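Serine/threonine-protein phosphatase 2A regulatory subunit B'' subunit alpha (Homo sapiens, PDB 4I5J) serves as a calcium-binding EF-hand regulatory subunit of protein phosphatase 2A and might modulate the substrate selectivity, activity and localization of its catalytic subunit. Local coordinates at residues L28-F33 with T63-I68; Q92-L97 with D108-E113. All coordinates share one frame; numbering follows the deposited sequence.

Contact 1. Residues L28-F33 with T63-I68; sequences LEQEDF and TVIQRI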
# COMPACT_ATOMS: atom_id res chain seq x y z
N LEU A 28 -6.68 13.09 13.24
CA LEU A 28 -7.85 12.75 12.44
C LEU A 28 -7.89 11.26 12.10
O LEU A 28 -6.87 10.67 11.72
CB LEU A 28 -7.89 13.56 11.14
CG LEU A 28 -7.67 15.06 11.21
CD1 LEU A 28 -7.60 15.68 9.82
CD2 LEU A 28 -8.77 15.68 12.01
N GLU A 29 -9.06 10.67 12.22
CA GLU A 29 -9.27 9.31 11.78
C GLU A 29 -9.94 9.31 10.43
O GLU A 29 -10.43 10.34 9.99
CB GLU A 29 -10.13 8.57 12.80
CG GLU A 29 -9.37 8.35 14.09
CD GLU A 29 -10.22 7.72 15.16
OE1 GLU A 29 -11.47 7.75 15.03
OE2 GLU A 29 -9.62 7.21 16.12
N GLN A 30 -9.97 8.15 9.77
CA GLN A 30 -10.58 8.04 8.45
C GLN A 30 -11.95 8.68 8.36
O GLN A 30 -12.22 9.42 7.41
CB GLN A 30 -10.65 6.58 7.97
CG GLN A 30 -9.26 6.04 7.65
CD GLN A 30 -9.30 4.87 6.66
OE1 GLN A 30 -10.36 4.50 6.17
NE2 GLN A 30 -8.13 4.30 6.35
N GLU A 31 -12.80 8.42 9.35
CA GLU A 31 -14.19 8.94 9.33
C GLU A 31 -14.25 10.47 9.27
O GLU A 31 -15.17 11.05 8.69
CB GLU A 31 -14.99 8.44 10.55
CG GLU A 31 -15.27 6.93 10.56
CD GLU A 31 -14.06 6.05 10.95
OE1 GLU A 31 -14.18 4.81 10.86
OE2 GLU A 31 -12.99 6.58 11.33
N ASP A 32 -13.24 11.12 9.86
CA ASP A 32 -13.18 12.58 9.94
C ASP A 32 -13.04 13.23 8.57
O ASP A 32 -13.36 14.41 8.41
CB ASP A 32 -12.01 13.01 10.83
CG ASP A 32 -12.19 12.61 12.29
OD1 ASP A 32 -13.36 12.55 12.72
OD2 ASP A 32 -11.17 12.37 12.98
N PHE A 33 -12.54 12.48 7.59
CA PHE A 33 -12.35 13.00 6.25
C PHE A 33 -13.62 12.91 5.41
O PHE A 33 -13.71 13.51 4.34
CB PHE A 33 -11.23 12.27 5.54
CG PHE A 33 -9.86 12.71 5.96
CD1 PHE A 33 -9.30 12.23 7.13
CD2 PHE A 33 -9.16 13.64 5.21
CE1 PHE A 33 -8.03 12.66 7.55
CE2 PHE A 33 -7.91 14.07 5.61
CZ PHE A 33 -7.34 13.58 6.78
N THR A 63 -12.01 5.18 -1.40
CA THR A 63 -10.73 5.01 -2.07
C THR A 63 -9.83 6.23 -1.87
O THR A 63 -8.64 6.07 -1.58
CB THR A 63 -10.93 4.74 -3.55
OG1 THR A 63 -11.70 3.54 -3.70
CG2 THR A 63 -9.59 4.57 -4.25
N VAL A 64 -10.39 7.44 -1.98
CA VAL A 64 -9.60 8.64 -1.76
C VAL A 64 -9.12 8.68 -0.32
O VAL A 64 -7.96 9.05 -0.04
CB VAL A 64 -10.38 9.93 -2.08
CG1 VAL A 64 -9.54 11.18 -1.69
CG2 VAL A 64 -10.76 9.97 -3.55
N ILE A 65 -9.99 8.32 0.61
CA ILE A 65 -9.57 8.30 2.00
C ILE A 65 -8.43 7.28 2.23
O ILE A 65 -7.47 7.60 2.91
CB ILE A 65 -10.75 8.09 2.96
CG1 ILE A 65 -11.69 9.29 2.83
CG2 ILE A 65 -10.27 7.96 4.42
CD1 ILE A 65 -12.92 9.20 3.66
N GLN A 66 -8.49 6.10 1.61
CA GLN A 66 -7.42 5.12 1.79
C GLN A 66 -6.14 5.73 1.27
O GLN A 66 -5.09 5.62 1.90
CB GLN A 66 -7.70 3.79 1.06
CG GLN A 66 -8.87 3.02 1.61
CD GLN A 66 -9.02 3.22 3.11
OE1 GLN A 66 -8.15 2.84 3.89
NE2 GLN A 66 -10.12 3.84 3.51
N ARG A 67 -6.23 6.41 0.12
CA ARG A 67 -5.05 7.02 -0.50
C ARG A 67 -4.45 8.13 0.35
O ARG A 67 -3.23 8.29 0.41
CB ARG A 67 -5.35 7.53 -1.91
CG ARG A 67 -5.69 6.40 -2.90
CD ARG A 67 -5.74 6.93 -4.32
NE ARG A 67 -4.42 7.38 -4.77
CZ ARG A 67 -4.20 8.04 -5.91
NH1 ARG A 67 -5.23 8.34 -6.69
NH2 ARG A 67 -2.97 8.40 -6.26
N ILE A 68 -5.31 8.89 1.01
CA ILE A 68 -4.84 9.94 1.92
C ILE A 68 -4.05 9.26 3.04
O ILE A 68 -2.88 9.59 3.27
CB ILE A 68 -6.04 10.75 2.50
CG1 ILE A 68 -6.60 11.75 1.47
CG2 ILE A 68 -5.62 11.52 3.75
CD1 ILE A 68 -8.03 12.28 1.83
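A largely buried contact, polar at one side and apolar at the other, joins Q30 and F33, in the loop that leads into helix 34-43, to I65, Q66 and I68 on helix 54-72. The polar part is a pair of side-chain amides that bind each other twice. Q66 NE2 donates to Q30 OE1 at 2.8 Å in a nearly straight bond (173°), and Q30 NE2 returns one to Q66 OE1 at 2.9 Å. The amide planes are turned 47° apart, and Q66 NE2 accordingly meets Q30 OE1 from above its carbonyl plane. The extended chain of Q30 reaches across to the helix, whereas Q66 starts away from the loop and folds back through its CB-CG torsion (chi2 -33°). Further bonds from W178 NE1 to Q66 OE1 and from Q66 NE2 to T62 O fix which end of the Q66 amide is oxygen. Below the amide, Q30 CB packs on I65 CG2 at 3.8 Å. With an alanine here, the Q66 amide would probably keep just its W178 and T62 partners, and I65 CG2 would lose the cover of Q30 CG.

Both segments lie in the first EF-hand region of this fragment of the longer subunit, and backbone hydrogen bonds between L28 and I80 are consistent with the pairing of two EF-hand loops; no annotated calcium ligand lies here. Within the loop, E29 N bonds D32 OD2 and D32 N bonds E29 O, pinning the turn before helix 34-43.

The apolar part lies beyond the amides. I65 CD1 approaches F33 CB at 4.0 Å, and I68 CG2 makes a CH-pi contact over one face of the F33 ring, 4.3 Å from its centroid. I68 CD1 reaches F33 CD2 at 3.8 Å. F16 of helix 12-20 and the F69 ring also touch F33.

Contact 2. Residues Q92-L97 with D108-E113; sequences QTLALL and DYFSYE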
# COMPACT_ATOMS: atom_id res chain seq x y z
N GLN A 92 -1.51 21.26 -0.06
CA GLN A 92 -1.23 21.80 -1.40
C GLN A 92 -2.14 21.19 -2.46
O GLN A 92 -2.64 21.87 -3.35
CB GLN A 92 0.23 21.58 -1.80
CG GLN A 92 0.49 21.92 -3.25
CD GLN A 92 1.74 21.26 -3.77
OE1 GLN A 92 2.37 20.45 -3.08
NE2 GLN A 92 2.10 21.58 -5.00
N THR A 93 -2.38 19.88 -2.37
CA THR A 93 -3.26 19.23 -3.33
C THR A 93 -4.71 19.77 -3.20
O THR A 93 -5.42 19.88 -4.19
CB THR A 93 -3.26 17.69 -3.13
OG1 THR A 93 -1.94 17.18 -3.37
CG2 THR A 93 -4.21 17.03 -4.11
N LEU A 94 -5.14 20.10 -1.99
CA LEU A 94 -6.44 20.74 -1.82
C LEU A 94 -6.44 22.10 -2.51
O LEU A 94 -7.40 22.47 -3.18
CB LEU A 94 -6.78 20.93 -0.34
CG LEU A 94 -7.23 19.67 0.39
CD1 LEU A 94 -7.88 20.04 1.73
CD2 LEU A 94 -8.19 18.91 -0.49
N ALA A 95 -5.35 22.84 -2.34
CA ALA A 95 -5.23 24.14 -2.99
C ALA A 95 -5.31 24.01 -4.52
O ALA A 95 -5.89 24.86 -5.20
CB ALA A 95 -3.94 24.82 -2.57
N LEU A 96 -4.74 22.92 -5.06
CA LEU A 96 -4.73 22.70 -6.50
C LEU A 96 -6.09 22.19 -6.98
O LEU A 96 -6.53 22.49 -8.08
CB LEU A 96 -3.64 21.70 -6.90
CG LEU A 96 -2.16 22.08 -6.74
CD1 LEU A 96 -1.26 20.87 -7.02
CD2 LEU A 96 -1.76 23.25 -7.65
N LEU A 97 -6.75 21.42 -6.14
CA LEU A 97 -8.08 20.89 -6.41
C LEU A 97 -9.10 22.00 -6.66
O LEU A 97 -9.99 21.86 -7.50
CB LEU A 97 -8.53 20.04 -5.22
CG LEU A 97 -9.84 19.28 -5.31
CD1 LEU A 97 -9.76 18.27 -6.42
CD2 LEU A 97 -10.11 18.60 -3.98
N ASP A 108 -2.56 12.92 -7.37
CA ASP A 108 -2.41 12.53 -5.97
C ASP A 108 -3.79 12.52 -5.33
O ASP A 108 -4.52 13.49 -5.44
CB ASP A 108 -1.50 13.49 -5.21
CG ASP A 108 -0.08 13.50 -5.74
OD1 ASP A 108 0.43 12.43 -6.16
OD2 ASP A 108 0.54 14.58 -5.74
N TYR A 109 -4.13 11.40 -4.68
CA TYR A 109 -5.35 11.23 -3.88
C TYR A 109 -6.63 11.16 -4.68
O TYR A 109 -7.35 10.18 -4.56
CB TYR A 109 -5.51 12.31 -2.80
CG TYR A 109 -4.25 12.59 -2.02
CD1 TYR A 109 -3.59 13.79 -2.18
CD2 TYR A 109 -3.71 11.65 -1.13
CE1 TYR A 109 -2.44 14.07 -1.50
CE2 TYR A 109 -2.52 11.92 -0.44
CZ TYR A 109 -1.90 13.14 -0.65
OH TYR A 109 -0.74 13.51 -0.01
N PHE A 110 -6.91 12.19 -5.49
CA PHE A 110 -8.28 12.46 -5.94
C PHE A 110 -8.74 11.91 -7.27
O PHE A 110 -9.95 11.90 -7.53
CB PHE A 110 -8.54 13.97 -5.94
CG PHE A 110 -8.62 14.53 -4.56
CD1 PHE A 110 -7.53 15.15 -3.99
CD2 PHE A 110 -9.79 14.40 -3.83
CE1 PHE A 110 -7.61 15.65 -2.70
CE2 PHE A 110 -9.87 14.91 -2.54
CZ PHE A 110 -8.78 15.52 -1.97
N SER A 111 -7.80 11.50 -8.11
CA SER A 111 -8.10 11.13 -9.49
C SER A 111 -9.22 10.13 -9.57
O SER A 111 -9.17 9.11 -8.88
CB SER A 111 -6.88 10.50 -10.13
OG SER A 111 -7.21 9.91 -11.38
N TYR A 112 -10.22 10.42 -10.41
CA TYR A 112 -11.32 9.48 -10.59
C TYR A 112 -10.89 8.29 -11.41
O TYR A 112 -11.27 7.15 -11.10
CB TYR A 112 -12.57 10.13 -11.24
CG TYR A 112 -13.73 9.17 -11.18
CD1 TYR A 112 -14.50 9.08 -10.03
CD2 TYR A 112 -13.99 8.29 -12.23
CE1 TYR A 112 -15.55 8.17 -9.95
CE2 TYR A 112 -15.01 7.39 -12.15
CZ TYR A 112 -15.80 7.33 -11.01
OH TYR A 112 -16.83 6.42 -10.96
N GLU A 113 -10.11 8.55 -12.46
CA GLU A 113 -9.56 7.50 -13.31
C GLU A 113 -8.77 6.47 -12.51
O GLU A 113 -8.84 5.26 -12.77
CB GLU A 113 -8.60 8.10 -14.36
CG GLU A 113 -9.28 8.74 -15.57
CD GLU A 113 -8.32 9.58 -16.42
OE1 GLU A 113 -7.15 9.77 -16.01
OE2 GLU A 113 -8.74 10.07 -17.49
O HOH W 1 -0.58 16.99 -5.66
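T93, L94 and L97 near the end of helix 90-97 pack against D108, Y109 and F110, the turn that precedes helix 112-125, in a contact that is tight around one phenyl ring and bridged by water at its other margin.

The tight part is built on F110. L97 CD2 sits over the centre of one face, 3.9 Å from the centroid and 10° off the ring normal, a well-centred CH-pi contact. CG of L97 lies opposite its own backbone N (chi1 -175°), which carries this methyl out to the ring. T93 CG2 comes instead to the edge of the same ring, in its plane, at 3.8 Å from F110 CD1, and L94 CD2 approaches F110 CZ obliquely at 3.7 Å. No direct hydrogen bond crosses between the segments.

The aromatic pair is presented by a classic gamma turn: Y109 has a positive phi (71°), and F110 N bonds D108 O at 2.7 Å. T93 also meets Y109, its OG1 lying in the plane of that ring at 3.7 Å from Y109 CE1.

Toward partly exposed D108 the packing gives way to a bridge. One water donates to T93 OG1 and to D108 OD2, each at 2.7 Å, spanning side chains that barely touch. N89 ties these polar ends together more directly: its O accepts from T93 OG1, its ND2 reaches D108 OD2, and its OD1 accepts from Y109 OH.

Around this pair of segments, L37 and V40 of helix 34-43 meet F110 and L97 respectively. Helix 54-72 supplies V64 against F110, T71 and V72 against Y109, and the Y60 hydroxyl to F110 O, so the turn is wedged between helices 90-97, 34-43 and 54-72.

Overall arrangement
From the N terminus, the chain passes helix 12-20 and enters the loop of contact 1, then runs through helix 34-43 into helix 54-72, where contact 1 closes a 29-residue excursion. Contact 2 opens only later, on helix 90-97, and closes after ten residues without helix or strand, just before helix 112-125. The two loops follow in series, neither nested nor crossed, yet their centres lie about 13 Å apart. Contact 1 ties the loop before helix 34-43 to helix 54-72, and contact 2 ties helix 90-97 to the turn before helix 112-125. Helix 54-72 lies between the two: I68 CA is 3.7 Å from Y109 CD2, and V64 CG1 is 3.8 Å from F110 CE2. Both are away from the calcium site.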